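Local coordinates for protein putative acetyltransferase (Staphylococcus aureus subsp. aureus Mu50, PDB 3H4Q) that probably transfers an acetyl group from acetyl-CoA to an amine, as a member of the GNAT acetyltransferase family whose own substrate is not known, at residues Asn101-Thr112 and Ala137-Asn148; Phe61-Tyr71 and Gly81-Gln89. One frame throughout, in Å; residues are numbered along the deposited sequence.

Contact 1: residues Asn101-Thr112 and Ala137-Asn148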
# COMPACT_ATOMS: atom_id res chain seq x y z
N ASN A 101 2.99 -18.86 7.17
CA ASN A 101 4.15 -19.00 6.29
C ASN A 101 4.28 -17.76 5.41
O ASN A 101 3.30 -17.28 4.84
CB ASN A 101 4.03 -20.26 5.42
CG ASN A 101 5.29 -20.55 4.61
OD1 ASN A 101 6.21 -19.73 4.54
ND2 ASN A 101 5.32 -21.73 4.00
N ARG A 102 5.50 -17.25 5.30
CA ARG A 102 5.79 -16.03 4.55
C ARG A 102 6.45 -16.25 3.20
O ARG A 102 6.48 -15.32 2.38
CB ARG A 102 6.67 -15.10 5.38
CG ARG A 102 5.99 -14.45 6.57
CD ARG A 102 6.91 -13.42 7.19
NE ARG A 102 8.11 -14.04 7.76
CZ ARG A 102 9.28 -13.44 7.96
NH1 ARG A 102 9.48 -12.17 7.61
NH2 ARG A 102 10.29 -14.13 8.48
N GLU A 103 7.00 -17.45 2.97
CA GLU A 103 7.64 -17.76 1.69
C GLU A 103 6.73 -17.30 0.55
O GLU A 103 5.58 -17.72 0.48
CB GLU A 103 7.92 -19.25 1.57
N GLY A 104 7.21 -16.38 -0.28
CA GLY A 104 6.43 -15.92 -1.42
C GLY A 104 5.27 -14.98 -1.16
O GLY A 104 4.50 -14.66 -2.07
N ALA A 105 5.12 -14.50 0.07
CA ALA A 105 4.03 -13.60 0.40
C ALA A 105 4.20 -12.23 -0.26
O ALA A 105 5.32 -11.82 -0.58
CB ALA A 105 3.94 -13.45 1.91
N PHE A 106 3.07 -11.56 -0.47
CA PHE A 106 3.03 -10.18 -0.98
C PHE A 106 3.01 -9.21 0.20
O PHE A 106 2.57 -9.56 1.30
CB PHE A 106 1.83 -9.96 -1.90
CG PHE A 106 2.03 -10.50 -3.28
CD1 PHE A 106 1.83 -11.84 -3.54
CD2 PHE A 106 2.46 -9.69 -4.30
CE1 PHE A 106 2.03 -12.35 -4.81
CE2 PHE A 106 2.66 -10.21 -5.57
CZ PHE A 106 2.44 -11.53 -5.82
N VAL A 107 3.48 -7.98 -0.04
CA VAL A 107 3.60 -6.97 1.00
C VAL A 107 3.11 -5.62 0.50
O VAL A 107 3.56 -5.15 -0.56
CB VAL A 107 5.08 -6.78 1.40
CG1 VAL A 107 5.20 -5.69 2.44
CG2 VAL A 107 5.71 -8.09 1.89
N ILE A 108 2.20 -5.00 1.24
CA ILE A 108 1.72 -3.66 0.93
C ILE A 108 2.58 -2.72 1.75
O ILE A 108 2.51 -2.72 2.98
CB ILE A 108 0.25 -3.48 1.28
CG1 ILE A 108 -0.57 -4.46 0.44
CG2 ILE A 108 -0.18 -2.00 1.05
CD1 ILE A 108 -2.04 -4.43 0.68
N HIS A 109 3.40 -1.94 1.07
CA HIS A 109 4.35 -1.07 1.74
C HIS A 109 3.83 0.29 2.00
O HIS A 109 4.25 0.92 2.95
CB HIS A 109 5.60 -0.91 0.89
CG HIS A 109 6.34 -2.19 0.69
ND1 HIS A 109 7.04 -2.80 1.70
CD2 HIS A 109 6.47 -2.98 -0.40
CE1 HIS A 109 7.58 -3.91 1.24
NE2 HIS A 109 7.25 -4.05 -0.03
N ARG A 110 2.93 0.79 1.16
CA ARG A 110 2.38 2.12 1.36
C ARG A 110 1.04 2.23 0.65
O ARG A 110 0.83 1.63 -0.39
CB ARG A 110 3.35 3.18 0.85
CG ARG A 110 3.03 4.61 1.30
CD ARG A 110 3.25 4.83 2.80
NE ARG A 110 3.04 6.24 3.13
CZ ARG A 110 1.88 6.80 3.47
NH1 ARG A 110 0.77 6.08 3.56
NH2 ARG A 110 1.85 8.10 3.73
N LEU A 111 0.11 2.95 1.26
CA LEU A 111 -1.24 3.17 0.74
C LEU A 111 -1.69 4.58 1.15
O LEU A 111 -1.54 4.95 2.31
CB LEU A 111 -2.23 2.16 1.33
CG LEU A 111 -3.71 2.28 0.94
CD1 LEU A 111 -3.92 2.22 -0.58
CD2 LEU A 111 -4.52 1.17 1.62
N THR A 112 -2.20 5.36 0.22
CA THR A 112 -2.69 6.70 0.54
C THR A 112 -3.82 7.03 -0.40
O THR A 112 -3.75 6.68 -1.58
CB THR A 112 -1.65 7.79 0.31
OG1 THR A 112 -0.41 7.42 0.92
CG2 THR A 112 -2.13 9.08 0.91
N ALA A 137 -1.74 -16.37 -4.41
CA ALA A 137 -1.09 -16.08 -3.13
C ALA A 137 -1.98 -16.49 -1.96
O ALA A 137 -3.21 -16.56 -2.09
CB ALA A 137 -0.75 -14.64 -3.04
N GLU A 138 -1.35 -16.83 -0.84
CA GLU A 138 -2.07 -17.24 0.37
C GLU A 138 -1.98 -16.21 1.49
O GLU A 138 -2.90 -16.09 2.32
CB GLU A 138 -1.54 -18.58 0.87
N VAL A 139 -0.88 -15.46 1.51
CA VAL A 139 -0.65 -14.50 2.56
C VAL A 139 -0.22 -13.15 2.00
O VAL A 139 0.63 -13.08 1.11
CB VAL A 139 0.40 -15.02 3.58
CG1 VAL A 139 1.65 -15.48 2.88
CG2 VAL A 139 0.73 -13.96 4.61
N ILE A 140 -0.83 -12.09 2.51
CA ILE A 140 -0.46 -10.73 2.14
C ILE A 140 -0.11 -10.05 3.47
O ILE A 140 -0.84 -10.17 4.45
CB ILE A 140 -1.58 -10.03 1.29
CG1 ILE A 140 -1.19 -8.62 0.90
CG2 ILE A 140 -2.89 -9.93 2.01
CD1 ILE A 140 -2.23 -8.01 -0.05
N LEU A 141 1.07 -9.43 3.54
CA LEU A 141 1.46 -8.74 4.77
C LEU A 141 1.68 -7.22 4.65
O LEU A 141 1.67 -6.65 3.55
CB LEU A 141 2.55 -9.50 5.53
CG LEU A 141 3.61 -10.44 4.94
CD1 LEU A 141 4.98 -9.82 4.91
CD2 LEU A 141 3.69 -11.64 5.83
N THR A 142 1.76 -6.56 5.79
CA THR A 142 1.92 -5.12 5.81
C THR A 142 2.24 -4.70 7.22
O THR A 142 2.50 -5.54 8.07
CB THR A 142 0.64 -4.41 5.31
OG1 THR A 142 0.88 -3.00 5.18
CG2 THR A 142 -0.55 -4.67 6.24
N ASP A 143 2.26 -3.40 7.48
CA ASP A 143 2.58 -2.91 8.80
C ASP A 143 1.97 -1.53 9.02
O ASP A 143 1.57 -0.86 8.06
CB ASP A 143 4.10 -2.93 9.04
CG ASP A 143 4.85 -2.02 8.08
OD1 ASP A 143 4.81 -0.80 8.30
OD2 ASP A 143 5.52 -2.54 7.16
N THR A 144 1.91 -1.13 10.29
CA THR A 144 1.32 0.15 10.67
C THR A 144 1.79 1.31 9.80
O THR A 144 1.00 2.18 9.43
CB THR A 144 1.68 0.48 12.11
OG1 THR A 144 1.13 -0.54 12.96
CG2 THR A 144 1.12 1.83 12.52
N PHE A 145 3.07 1.27 9.43
CA PHE A 145 3.67 2.36 8.68
C PHE A 145 3.23 2.47 7.25
O PHE A 145 3.51 3.47 6.63
CB PHE A 145 5.19 2.30 8.76
CG PHE A 145 5.72 2.22 10.16
CD1 PHE A 145 5.47 3.25 11.06
CD2 PHE A 145 6.46 1.12 10.58
CE1 PHE A 145 5.95 3.18 12.37
CE2 PHE A 145 6.95 1.05 11.88
CZ PHE A 145 6.69 2.08 12.77
N ALA A 146 2.55 1.46 6.72
CA ALA A 146 2.06 1.51 5.34
C ALA A 146 0.91 2.50 5.17
O ALA A 146 0.67 2.99 4.07
CB ALA A 146 1.62 0.11 4.90
N LEU A 147 0.19 2.79 6.25
CA LEU A 147 -0.98 3.64 6.17
C LEU A 147 -0.83 4.89 7.00
O LEU A 147 -0.02 4.94 7.90
CB LEU A 147 -2.22 2.86 6.61
CG LEU A 147 -2.84 1.98 5.50
CD1 LEU A 147 -1.83 1.03 4.84
CD2 LEU A 147 -4.03 1.18 6.06
N ASN A 148 -1.60 5.91 6.68
CA ASN A 148 -1.59 7.13 7.46
C ASN A 148 -2.24 6.78 8.80
O ASN A 148 -3.06 5.86 8.84
CB ASN A 148 -2.37 8.21 6.72
CG ASN A 148 -1.85 8.41 5.30
OD1 ASN A 148 -0.64 8.43 5.09
ND2 ASN A 148 -2.75 8.52 4.31
O HOH W 1 7.69 -2.57 4.50
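Val-107 CG2 meets Leu-141 CD1 at 3.6 Å on one face of two parallel strands, 106-112 and 139-143, the paired strands of a beta-alpha-beta unit in the GNAT fold. On the other face Ile-108 and Ile-140 touch by their ends, CD1 to CD1 at 3.7 Å, beneath Phe-125 of the connecting helix 120-134. This buried part is tightly laced: Leu-141 N gives a nearly straight bond (172°) to Phe-106 O at 2.7 Å, Leu-141 O accepts from Ile-108 N, and Ala-105 CB packs 3.2 Å from Val-139 CG1. Only the tip of the type II turn before it is loose: Asn-101, Glu-103 and Gly-104 are exposed, and Arg-102 lays its CG against Leu-141 CD2, the side chains crossing near a right angle. At the opposite, again buried end, 139-143 runs into a 3-10 segment whose Ala-146 O takes Leu-111 N at 2.9 Å. The partly exposed Arg-110, in one of its two deposited conformers, also reaches Ala-146 O and Asn-148 OD1, a less certain link. With OG1 anti to the backbone N (chi1 -173°), the Thr-142 hydroxyl faces the neighbouring strand, and OG1 donates to Ile-108 O at 2.8 Å.

Contact 2: residues Phe61-Tyr71 and Gly81-Gln89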
# COMPACT_ATOMS: atom_id res chain seq x y z
N PHE A 61 10.27 6.13 -4.78
CA PHE A 61 9.04 6.10 -5.61
C PHE A 61 9.42 5.84 -7.05
O PHE A 61 8.75 5.08 -7.74
CB PHE A 61 8.19 7.38 -5.58
CG PHE A 61 7.34 7.54 -4.36
CD1 PHE A 61 6.41 6.60 -4.03
CD2 PHE A 61 7.44 8.68 -3.57
CE1 PHE A 61 5.64 6.74 -2.90
CE2 PHE A 61 6.66 8.84 -2.44
CZ PHE A 61 5.75 7.87 -2.11
N GLU A 62 10.47 6.51 -7.51
CA GLU A 62 10.96 6.30 -8.87
C GLU A 62 11.28 4.83 -9.10
O GLU A 62 10.98 4.28 -10.15
CB GLU A 62 12.20 7.16 -9.14
CG GLU A 62 11.86 8.64 -9.31
CD GLU A 62 13.08 9.54 -9.44
OE1 GLU A 62 14.20 9.12 -9.08
OE2 GLU A 62 12.92 10.70 -9.89
N GLU A 63 11.90 4.20 -8.10
CA GLU A 63 12.23 2.78 -8.18
C GLU A 63 10.99 1.92 -8.22
O GLU A 63 10.92 0.99 -9.01
CB GLU A 63 13.12 2.36 -7.01
CG GLU A 63 14.54 2.86 -7.14
CD GLU A 63 15.38 2.56 -5.91
OE1 GLU A 63 14.87 1.87 -4.99
OE2 GLU A 63 16.54 3.01 -5.86
N ASP A 64 10.00 2.24 -7.39
CA ASP A 64 8.76 1.47 -7.38
C ASP A 64 8.08 1.53 -8.75
O ASP A 64 7.55 0.52 -9.24
CB ASP A 64 7.79 1.98 -6.31
CG ASP A 64 8.27 1.71 -4.88
OD1 ASP A 64 9.07 0.77 -4.66
OD2 ASP A 64 7.81 2.43 -3.97
N ILE A 65 8.07 2.71 -9.35
CA ILE A 65 7.49 2.93 -10.67
C ILE A 65 8.28 2.20 -11.75
O ILE A 65 7.69 1.63 -12.68
CB ILE A 65 7.43 4.43 -10.96
CG1 ILE A 65 6.28 5.05 -10.14
CG2 ILE A 65 7.24 4.71 -12.46
CD1 ILE A 65 6.28 6.60 -10.16
N ALA A 66 9.60 2.17 -11.63
CA ALA A 66 10.44 1.49 -12.62
C ALA A 66 10.20 -0.02 -12.58
O ALA A 66 10.37 -0.70 -13.59
CB ALA A 66 11.93 1.81 -12.41
N LYS A 67 9.82 -0.52 -11.41
CA LYS A 67 9.57 -1.92 -11.21
C LYS A 67 8.09 -2.27 -11.36
O LYS A 67 7.71 -3.39 -11.11
CB LYS A 67 10.02 -2.30 -9.79
CG LYS A 67 11.52 -2.18 -9.50
CD LYS A 67 11.71 -2.40 -7.99
CE LYS A 67 13.10 -2.17 -7.50
NZ LYS A 67 13.10 -2.40 -6.02
N ASP A 68 7.26 -1.33 -11.78
CA ASP A 68 5.82 -1.57 -11.85
C ASP A 68 5.27 -2.18 -10.57
O ASP A 68 4.58 -3.19 -10.60
CB ASP A 68 5.43 -2.43 -13.07
CG ASP A 68 5.48 -1.66 -14.36
OD1 ASP A 68 5.66 -0.41 -14.34
OD2 ASP A 68 5.32 -2.32 -15.42
N TYR A 69 5.59 -1.56 -9.44
CA TYR A 69 5.06 -2.01 -8.15
C TYR A 69 4.07 -1.00 -7.58
O TYR A 69 3.54 -1.22 -6.48
CB TYR A 69 6.17 -2.20 -7.10
CG TYR A 69 7.16 -3.31 -7.28
CD1 TYR A 69 6.86 -4.46 -8.01
CD2 TYR A 69 8.37 -3.29 -6.58
CE1 TYR A 69 7.77 -5.51 -8.11
CE2 TYR A 69 9.29 -4.34 -6.68
CZ TYR A 69 8.98 -5.44 -7.44
OH TYR A 69 9.85 -6.50 -7.55
N LEU A 70 3.83 0.10 -8.29
CA LEU A 70 2.97 1.16 -7.77
C LEU A 70 1.74 1.34 -8.63
O LEU A 70 1.85 1.46 -9.84
CB LEU A 70 3.78 2.47 -7.66
CG LEU A 70 3.13 3.72 -7.04
CD1 LEU A 70 4.19 4.58 -6.34
CD2 LEU A 70 2.29 4.58 -8.02
N TYR A 71 0.57 1.31 -8.02
CA TYR A 71 -0.69 1.55 -8.73
C TYR A 71 -1.26 2.88 -8.27
O TYR A 71 -1.04 3.27 -7.10
CB TYR A 71 -1.74 0.51 -8.40
CG TYR A 71 -1.52 -0.90 -8.89
CD1 TYR A 71 -0.84 -1.82 -8.13
CD2 TYR A 71 -2.06 -1.31 -10.10
CE1 TYR A 71 -0.68 -3.13 -8.56
CE2 TYR A 71 -1.90 -2.61 -10.54
CZ TYR A 71 -1.22 -3.51 -9.77
OH TYR A 71 -1.07 -4.79 -10.22
N GLY A 81 -5.21 8.59 -5.26
CA GLY A 81 -4.53 7.74 -4.30
C GLY A 81 -3.54 6.81 -4.98
O GLY A 81 -3.56 6.68 -6.21
N PHE A 82 -2.66 6.20 -4.20
CA PHE A 82 -1.74 5.19 -4.74
C PHE A 82 -1.46 4.09 -3.72
O PHE A 82 -1.76 4.25 -2.54
CB PHE A 82 -0.43 5.81 -5.22
CG PHE A 82 0.42 6.39 -4.12
CD1 PHE A 82 0.24 7.71 -3.72
CD2 PHE A 82 1.42 5.64 -3.53
CE1 PHE A 82 1.03 8.26 -2.72
CE2 PHE A 82 2.21 6.18 -2.52
CZ PHE A 82 2.01 7.50 -2.12
N ILE A 83 -0.86 3.01 -4.19
CA ILE A 83 -0.51 1.87 -3.36
C ILE A 83 0.73 1.23 -3.96
O ILE A 83 0.90 1.20 -5.18
CB ILE A 83 -1.68 0.84 -3.31
CG1 ILE A 83 -1.42 -0.26 -2.27
CG2 ILE A 83 -1.93 0.20 -4.68
CD1 ILE A 83 -2.68 -1.09 -1.91
N VAL A 84 1.63 0.76 -3.10
CA VAL A 84 2.86 0.09 -3.51
C VAL A 84 2.80 -1.33 -2.96
O VAL A 84 2.62 -1.50 -1.76
CB VAL A 84 4.04 0.81 -2.92
CG1 VAL A 84 5.32 0.07 -3.20
CG2 VAL A 84 4.08 2.24 -3.49
N VAL A 85 2.92 -2.33 -3.82
CA VAL A 85 2.87 -3.73 -3.42
C VAL A 85 3.89 -4.55 -4.19
O VAL A 85 4.12 -4.32 -5.39
CB VAL A 85 1.48 -4.35 -3.66
CG1 VAL A 85 1.08 -4.21 -5.12
CG2 VAL A 85 1.48 -5.80 -3.25
N ASP A 86 4.54 -5.48 -3.49
CA ASP A 86 5.55 -6.36 -4.06
C ASP A 86 5.80 -7.51 -3.07
O ASP A 86 5.01 -7.71 -2.15
CB ASP A 86 6.82 -5.58 -4.40
CG ASP A 86 7.45 -4.93 -3.19
OD1 ASP A 86 7.60 -5.61 -2.16
OD2 ASP A 86 7.83 -3.74 -3.30
N GLN A 87 6.88 -8.26 -3.27
CA GLN A 87 7.22 -9.39 -2.41
C GLN A 87 8.51 -9.19 -1.61
O GLN A 87 9.04 -10.15 -1.01
CB GLN A 87 7.28 -10.67 -3.25
CG GLN A 87 5.94 -11.09 -3.83
CD GLN A 87 6.06 -12.31 -4.71
OE1 GLN A 87 6.78 -12.28 -5.70
NE2 GLN A 87 5.35 -13.39 -4.37
N ASP A 88 9.00 -7.95 -1.57
CA ASP A 88 10.17 -7.60 -0.78
C ASP A 88 9.68 -7.40 0.66
O ASP A 88 8.81 -6.57 0.90
CB ASP A 88 10.80 -6.31 -1.29
CG ASP A 88 11.28 -6.42 -2.74
OD1 ASP A 88 11.66 -7.53 -3.16
OD2 ASP A 88 11.29 -5.37 -3.44
N GLN A 89 10.20 -8.18 1.60
CA GLN A 89 9.80 -8.09 3.00
C GLN A 89 10.87 -7.35 3.81
O GLN A 89 12.07 -7.52 3.57
CB GLN A 89 9.59 -9.49 3.57
CG GLN A 89 8.48 -10.29 2.91
CD GLN A 89 8.27 -11.64 3.56
OE1 GLN A 89 8.66 -11.85 4.71
NE2 GLN A 89 7.64 -12.56 2.85
O HOH W 2 12.43 -5.46 -5.96
O HOH W 3 8.95 -8.37 -5.49
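Tyr-69 lies with one ring face on Asp-86: the Asp-86 CB stands 3.4 Å from the ring centroid and only 7° off its normal, a CH-pi contact. Lys-67 CB covers the opposite face, so the ring is sandwiched between methylenes. Asp-86 CG lies between its backbone N and carbonyl carbon (chi1 60°), which brings OD2 within 3.4 Å of Tyr-69 CD2; OD1 is hydrogen-bonded to His-109 NE2 and accepts Asp-88 N in an Asx turn. Two waters meet Tyr-69 OH; one also accepts from Lys-67 NZ and donates to Asp-88 OD2, bridging atoms 4.3 Å apart, beyond a salt bridge. Deeper in, the rings of Phe-61 and Phe-82 lie almost perpendicular, planes at 86°, with Phe-61 CE1 at 3.5 Å from Phe-82 CE2. Leu-70 CD1 crosses over to Val-84 CG2. On the other sheet face Tyr-71 sets CB against Ile-83 CG2 at 3.7 Å, and its ring edge is met by Val-85 CG1. Two backbone hydrogen bonds, Tyr-71 N to Ile-83 O and Ile-83 N to Tyr-71 O, join the strands. A Schellman motif ends helix 57-66 before this antiparallel GNAT hairpin, which gives Tyr-69, Tyr-71, Val-85 and Asp-86 to the pocket of the bound hexaoxaicosanediol.

Overall arrangement
Contact 2 closes before contact 1 opens along the chain, and their centres are about 12 Å apart, since strands 78-86 and 106-112 are antiparallel neighbours in one mixed sheet. The seam runs through Asp-86: its O probably accepts from Val-107 N at 2.6 Å, and its side-chain bond to His-109 is the second tie. A hexaoxaicosanediol, probably from the crystallisation liquor, lies about 3 Å from the Tyr-69 side chain and about 4 Å from that of Phe-106, so both contacts line its pocket. An unidentified molecule, probably also from the crystallisation liquor, is hydrogen-bonded to Leu-111 O and Asn-148 N, where the strands of contact 1 part, a region consistent with the acetyl-CoA cleft of GNAT enzymes.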